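Local structure of mosquitocidal toxin (Lysinibacillus sphaericus, 2VSE) at residues F703-K708 against W830-S835; N712-M717 against N733-K738. The protein is a mosquitocidal holotoxin that probably ADP-ribosylates target proteins and carries ricin-B-like lectin domains likely to bind sugars. All coordinates share one frame; numbering follows the deposited sequence.

Contact 1: F703-K708 against W830-S835; sequences FNISSK and WNFIPS
Ile705 meets two aromatic residues of 830-835 on one face of an antiparallel strand pair. Ile705 CG1 lies 3.8 Å from Phe832 CE1, their side chains side by side and pointing the same way, and Ile705 CG2 is 3.7 Å from Trp830 CE3. With CG2 anti to the backbone N and CG1 beside it (chi1 -58°), the two branches are divided between the two rings. Phe832 in turn directs its edge at the face of Phe703, a T-shaped pair with planes at 86° and centroids 6.0 Å apart. On the opposite face, Asn831 ND2 donates to Ser706 OG at 3.1 Å, with the hydroxyl in the amide plane, while Ile833 CD1 packs 3.5 Å from Ser706 OG. Backbone bonds fix the register in hydrogen-bonded pairs Asn704-Ile833 and Ser706-Asn831; Asn831 N to Ser706 O measures 2.8 Å. Farther out, Ile794 and Leu739 cover the aromatic face, and Arg34 NH2 bonds Phe832 O. Strands 701-707 and 830-834 are the first and last of this ricin-type beta-trefoil; 830-834 also bonds through Trp830 to Phe792 of strand 791-796, so the pairing closes the barrel. The chemistry implies an aromatic and aliphatic Ile705 face and a mixed Ser706 face, its amide-hydroxyl bond beside the Ile833 methyl.

Contact 2: N712-M717 against N733-K738; sequences NKIITM and NNQSWK
Trp737 presents the edge of its indole to strand 713-717: Ile715 O lies in the ring plane, and Trp737 NE1 donates to it over 3.0 Å with a nearly straight N-H...O angle of 173°. Gln735-Ser736-Trp737 has the QxW pattern of ricin-type beta-trefoil lectins. The indole donor nevertheless stands above the carbonyl plane of Ile715. Water 1 also sits at this edge, in plane. Elsewhere round the indole, Ile715 CG2 is 3.9 Å from Trp737 CZ2 and Met717 CB 4.1 Å from Trp737 CH2, while Ile750 and Ile752 of strand 747-752 touch the Trp737 side chain. The Gln735 amide, turned so that Thr716 OG1 lies in its plane, donates from NE2 at 2.9 Å; the Thr716 hydroxyl donates a hydrogen bond to Ile714 O. The chi1 of Thr716, -59°, sets OG1 beside the backbone N, with the methyl CG2 against Gln735 CG. The same amide is fixed from outside by Asp728 O, which accepts from NE2, and Ile730 N, which donates to OE1. Asn734 grips Met717 twice, its O accepting from Met717 N and its ND2 donating to Met717 O at 2.9 Å. Between the segments, water 1 donates to Ile715 O at 2.9 Å and to Gln735 O at 2.7 Å.

The centres of contact 1 and contact 2 lie about 8 Å apart, and contact 2 is nested in the chain loop that contact 1 closes. Strands 701-707 and 713-717 are successive, while 701-707 and 737-742 are sheet neighbours, with Phe703 and Trp737 joined by backbone hydrogen bonding. Two probable hydrogen bonds stitch the contacts together: Ser835 OG to Ser736 OG at 2.7 Å, and Asn704 ND2 to Gln735 O at 2.8 Å. Apolar continuity comes from Trp830 CZ3, 3.4 Å from Ile715 CG1. On this evidence the closing strands and the QxW segment form one continuous part of the C-terminal trefoil.

Contact 1: F703-K708 against W830-S835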
loop_
_atom_site.group_PDB
_atom_site.type_symbol
_atom_site.label_atom_id
_atom_site.label_comp_id
_atom_site.label_asym_id
_atom_site.label_seq_id
_atom_site.Cartn_x
_atom_site.Cartn_y
_atom_site.Cartn_z
ATOM N N PHE A 703 10.321 9.399 29.689
ATOM C CA PHE A 703 10.926 8.193 29.151
ATOM C C PHE A 703 11.881 7.579 30.164
ATOM O O PHE A 703 12.526 8.303 30.919
ATOM C CB PHE A 703 11.686 8.505 27.850
ATOM C CG PHE A 703 10.820 9.054 26.736
ATOM C CD1 PHE A 703 10.198 8.198 25.828
ATOM C CD2 PHE A 703 10.641 10.426 26.577
ATOM C CE1 PHE A 703 9.412 8.698 24.784
ATOM C CE2 PHE A 703 9.858 10.924 25.547
ATOM C CZ PHE A 703 9.242 10.057 24.652
ATOM N N ASN A 704 11.927 6.251 30.195
ATOM C CA ASN A 704 13.064 5.538 30.736
ATOM C C ASN A 704 14.037 5.403 29.578
ATOM O O ASN A 704 13.633 5.052 28.459
ATOM C CB ASN A 704 12.658 4.154 31.223
ATOM C CG ASN A 704 11.636 4.188 32.349
ATOM O OD1 ASN A 704 10.835 3.278 32.459
ATOM N ND2 ASN A 704 11.673 5.217 33.193
ATOM N N ILE A 705 15.298 5.743 29.810
ATOM C CA ILE A 705 16.280 5.661 28.760
ATOM C C ILE A 705 17.082 4.408 29.024
ATOM O O ILE A 705 17.940 4.380 29.922
ATOM C CB ILE A 705 17.147 6.916 28.704
ATOM C CG1 ILE A 705 16.255 8.153 28.505
ATOM C CG2 ILE A 705 18.114 6.798 27.564
ATOM C CD1 ILE A 705 16.955 9.500 28.752
ATOM N N SER A 706 16.768 3.351 28.273
ATOM C CA SER A 706 17.347 2.048 28.555
ATOM C C SER A 706 18.453 1.672 27.587
ATOM O O SER A 706 18.465 2.109 26.419
ATOM C CB SER A 706 16.270 0.969 28.586
ATOM O OG SER A 706 15.929 0.584 27.284
ATOM N N SER A 707 19.374 0.846 28.063
ATOM C CA SER A 707 20.512 0.496 27.253
ATOM C C SER A 707 20.192 -0.635 26.276
ATOM O O SER A 707 19.608 -1.663 26.648
ATOM C CB SER A 707 21.675 0.084 28.130
ATOM O OG SER A 707 22.735 -0.263 27.281
ATOM N N LYS A 708 20.606 -0.455 25.026
ATOM C CA LYS A 708 20.538 -1.546 24.056
ATOM C C LYS A 708 21.260 -2.800 24.569
ATOM O O LYS A 708 20.844 -3.911 24.271
ATOM C CB LYS A 708 21.156 -1.118 22.724
ATOM C CG LYS A 708 20.936 -2.143 21.620
ATOM C CD LYS A 708 21.903 -1.979 20.460
ATOM C CE LYS A 708 21.602 -3.016 19.370
ATOM N NZ LYS A 708 20.222 -2.834 18.861
ATOM N N TRP A 830 20.759 3.431 22.793
ATOM C CA TRP A 830 19.693 3.633 23.763
ATOM C C TRP A 830 18.319 3.429 23.168
ATOM O O TRP A 830 18.105 3.653 21.978
ATOM C CB TRP A 830 19.795 5.043 24.345
ATOM C CG TRP A 830 21.147 5.306 24.936
ATOM C CD1 TRP A 830 22.228 5.863 24.311
ATOM C CD2 TRP A 830 21.568 4.981 26.264
ATOM N NE1 TRP A 830 23.297 5.923 25.186
ATOM C CE2 TRP A 830 22.915 5.388 26.389
ATOM C CE3 TRP A 830 20.930 4.394 27.366
ATOM C CZ2 TRP A 830 23.640 5.223 27.569
ATOM C CZ3 TRP A 830 21.655 4.227 28.544
ATOM C CH2 TRP A 830 22.995 4.646 28.632
ATOM N N ASN A 831 17.394 2.973 24.006
ATOM C CA ASN A 831 15.975 2.947 23.669
ATOM C C ASN A 831 15.247 3.971 24.517
ATOM O O ASN A 831 15.695 4.318 25.619
ATOM C CB ASN A 831 15.356 1.595 23.958
ATOM C CG ASN A 831 16.209 0.436 23.476
ATOM O OD1 ASN A 831 16.286 0.159 22.277
ATOM N ND2 ASN A 831 16.819 -0.282 24.422
ATOM N N PHE A 832 14.116 4.450 24.012
ATOM C CA PHE A 832 13.276 5.364 24.758
ATOM C C PHE A 832 11.935 4.739 25.022
ATOM O O PHE A 832 11.137 4.592 24.123
ATOM C CB PHE A 832 13.145 6.682 24.009
ATOM C CG PHE A 832 14.419 7.478 23.981
ATOM C CD1 PHE A 832 14.642 8.492 24.913
ATOM C CD2 PHE A 832 15.409 7.185 23.059
ATOM C CE1 PHE A 832 15.822 9.215 24.910
ATOM C CE2 PHE A 832 16.582 7.899 23.043
ATOM C CZ PHE A 832 16.790 8.933 23.974
ATOM N N ILE A 833 11.707 4.344 26.267
ATOM C CA ILE A 833 10.479 3.701 26.663
ATOM C C ILE A 833 9.616 4.693 27.442
ATOM O O ILE A 833 10.016 5.153 28.526
ATOM C CB ILE A 833 10.737 2.474 27.587
ATOM C CG1 ILE A 833 11.713 1.469 26.951
ATOM C CG2 ILE A 833 9.404 1.795 27.973
ATOM C CD1 ILE A 833 12.509 0.610 28.026
ATOM N N PRO A 834 8.415 5.000 26.917
ATOM C CA PRO A 834 7.467 5.878 27.609
ATOM C C PRO A 834 7.348 5.556 29.085
ATOM O O PRO A 834 7.220 4.392 29.453
ATOM C CB PRO A 834 6.150 5.592 26.890
ATOM C CG PRO A 834 6.577 5.296 25.483
ATOM C CD PRO A 834 7.879 4.548 25.612
ATOM N N SER A 835 7.442 6.582 29.923
ATOM C CA SER A 835 7.267 6.406 31.357
ATOM C C SER A 835 6.283 7.424 31.866
ATOM O O SER A 835 5.627 8.114 31.082
ATOM C CB SER A 835 8.587 6.532 32.126
ATOM O OG SER A 835 9.197 7.793 31.927
#

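Contact 2: N712-M717 against N733-K738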
loop_
_atom_site.group_PDB
_atom_site.type_symbol
_atom_site.label_atom_id
_atom_site.label_comp_id
_atom_site.label_asym_id
_atom_site.label_seq_id
_atom_site.Cartn_x
_atom_site.Cartn_y
_atom_site.Cartn_z
ATOM N N ASN A 712 16.903 -3.614 30.886
ATOM C CA ASN A 712 16.488 -3.339 32.245
ATOM C C ASN A 712 17.454 -2.405 32.954
ATOM O O ASN A 712 17.221 -2.031 34.107
ATOM C CB ASN A 712 16.293 -4.636 33.025
ATOM C CG ASN A 712 15.202 -4.523 34.093
ATOM O OD1 ASN A 712 14.066 -4.104 33.808
ATOM N ND2 ASN A 712 15.538 -4.914 35.328
ATOM N N LYS A 713 18.519 -2.010 32.260
ATOM C CA LYS A 713 19.469 -1.072 32.810
ATOM C C LYS A 713 19.211 0.301 32.194
ATOM O O LYS A 713 19.276 0.470 30.971
ATOM C CB LYS A 713 20.913 -1.572 32.593
ATOM C CG LYS A 713 21.203 -2.962 33.206
ATOM C CD LYS A 713 21.276 -2.879 34.726
ATOM C CE LYS A 713 21.898 -4.130 35.365
ATOM N NZ LYS A 713 22.288 -3.884 36.782
ATOM N N ILE A 714 18.906 1.278 33.048
ATOM C CA ILE A 714 18.443 2.591 32.578
ATOM C C ILE A 714 19.121 3.801 33.243
ATOM O O ILE A 714 19.635 3.713 34.369
ATOM C CB ILE A 714 16.912 2.721 32.679
ATOM C CG1 ILE A 714 16.454 2.863 34.145
ATOM C CG2 ILE A 714 16.203 1.553 31.957
ATOM C CD1 ILE A 714 14.958 3.068 34.280
ATOM N N ILE A 715 19.132 4.926 32.532
ATOM C CA ILE A 715 19.835 6.109 33.007
ATOM C C ILE A 715 19.142 6.619 34.272
ATOM O O ILE A 715 17.934 6.798 34.294
ATOM C CB ILE A 715 19.958 7.216 31.909
ATOM C CG1 ILE A 715 20.768 6.693 30.705
ATOM C CG2 ILE A 715 20.634 8.463 32.482
ATOM C CD1 ILE A 715 21.122 7.735 29.641
ATOM N N THR A 716 19.926 6.815 35.333
ATOM C CA THR A 716 19.372 7.146 36.637
ATOM C C THR A 716 20.141 8.286 37.281
ATOM O O THR A 716 21.373 8.275 37.315
ATOM C CB THR A 716 19.429 5.909 37.523
ATOM O OG1 THR A 716 18.684 4.875 36.882
ATOM C CG2 THR A 716 18.868 6.170 38.936
ATOM N N MET A 717 19.411 9.278 37.765
ATOM C CA MET A 717 20.009 10.347 38.553
ATOM C C MET A 717 20.317 9.782 39.946
ATOM O O MET A 717 19.445 9.139 40.551
ATOM C CB MET A 717 19.045 11.543 38.641
ATOM C CG MET A 717 19.609 12.729 39.416
ATOM S SD MET A 717 18.484 14.119 39.573
ATOM C CE MET A 717 19.034 15.106 38.242
ATOM N N ASN A 733 11.217 8.073 40.448
ATOM C CA ASN A 733 11.225 9.428 39.865
ATOM C C ASN A 733 12.558 9.763 39.175
ATOM O O ASN A 733 12.547 10.396 38.113
ATOM C CB ASN A 733 10.862 10.497 40.908
ATOM C CG ASN A 733 9.387 10.462 41.307
ATOM O OD1 ASN A 733 8.497 10.760 40.503
ATOM N ND2 ASN A 733 9.124 10.117 42.561
ATOM N N ASN A 734 13.679 9.323 39.764
ATOM C CA ASN A 734 15.022 9.575 39.202
ATOM C C ASN A 734 15.379 8.801 37.919
ATOM O O ASN A 734 16.501 8.891 37.428
ATOM C CB ASN A 734 16.102 9.333 40.267
ATOM C CG ASN A 734 16.171 10.448 41.295
ATOM O OD1 ASN A 734 15.183 11.159 41.526
ATOM N ND2 ASN A 734 17.329 10.595 41.935
ATOM N N GLN A 735 14.427 8.053 37.375
ATOM C CA GLN A 735 14.669 7.249 36.185
ATOM C C GLN A 735 13.686 7.650 35.087
ATOM O O GLN A 735 13.635 7.061 33.996
ATOM C CB GLN A 735 14.508 5.770 36.525
ATOM C CG GLN A 735 15.653 5.222 37.357
ATOM C CD GLN A 735 15.491 3.760 37.708
ATOM O OE1 GLN A 735 14.382 3.291 38.017
ATOM N NE2 GLN A 735 16.589 3.025 37.660
ATOM N N SER A 736 12.886 8.659 35.386
ATOM C CA SER A 736 11.890 9.092 34.437
ATOM C C SER A 736 12.218 10.485 33.932
ATOM O O SER A 736 11.913 11.490 34.592
ATOM C CB SER A 736 10.485 9.040 35.062
ATOM O OG SER A 736 9.526 9.402 34.097
ATOM N N TRP A 737 12.815 10.532 32.751
ATOM C CA TRP A 737 13.340 11.778 32.192
ATOM C C TRP A 737 12.383 12.449 31.230
ATOM O O TRP A 737 11.836 11.806 30.328
ATOM C CB TRP A 737 14.635 11.488 31.444
ATOM C CG TRP A 737 15.677 10.925 32.303
ATOM C CD1 TRP A 737 15.891 9.601 32.582
ATOM C CD2 TRP A 737 16.662 11.658 33.030
ATOM N NE1 TRP A 737 16.962 9.466 33.437
ATOM C CE2 TRP A 737 17.456 10.715 33.726
ATOM C CE3 TRP A 737 16.964 13.021 33.154
ATOM C CZ2 TRP A 737 18.541 11.097 34.528
ATOM C CZ3 TRP A 737 18.042 13.395 33.965
ATOM C CH2 TRP A 737 18.804 12.437 34.641
ATOM N N LYS A 738 12.191 13.747 31.414
ATOM C CA LYS A 738 11.412 14.549 30.482
ATOM C C LYS A 738 12.304 14.929 29.308
ATOM O O LYS A 738 13.447 15.343 29.491
ATOM C CB LYS A 738 10.891 15.802 31.178
ATOM C CG LYS A 738 10.035 16.740 30.336
ATOM C CD LYS A 738 8.630 16.191 30.096
ATOM C CE LYS A 738 7.635 17.315 29.835
ATOM N NZ LYS A 738 8.304 18.383 29.042
HETATM O O HOH W 1 15.708 6.167 32.536
#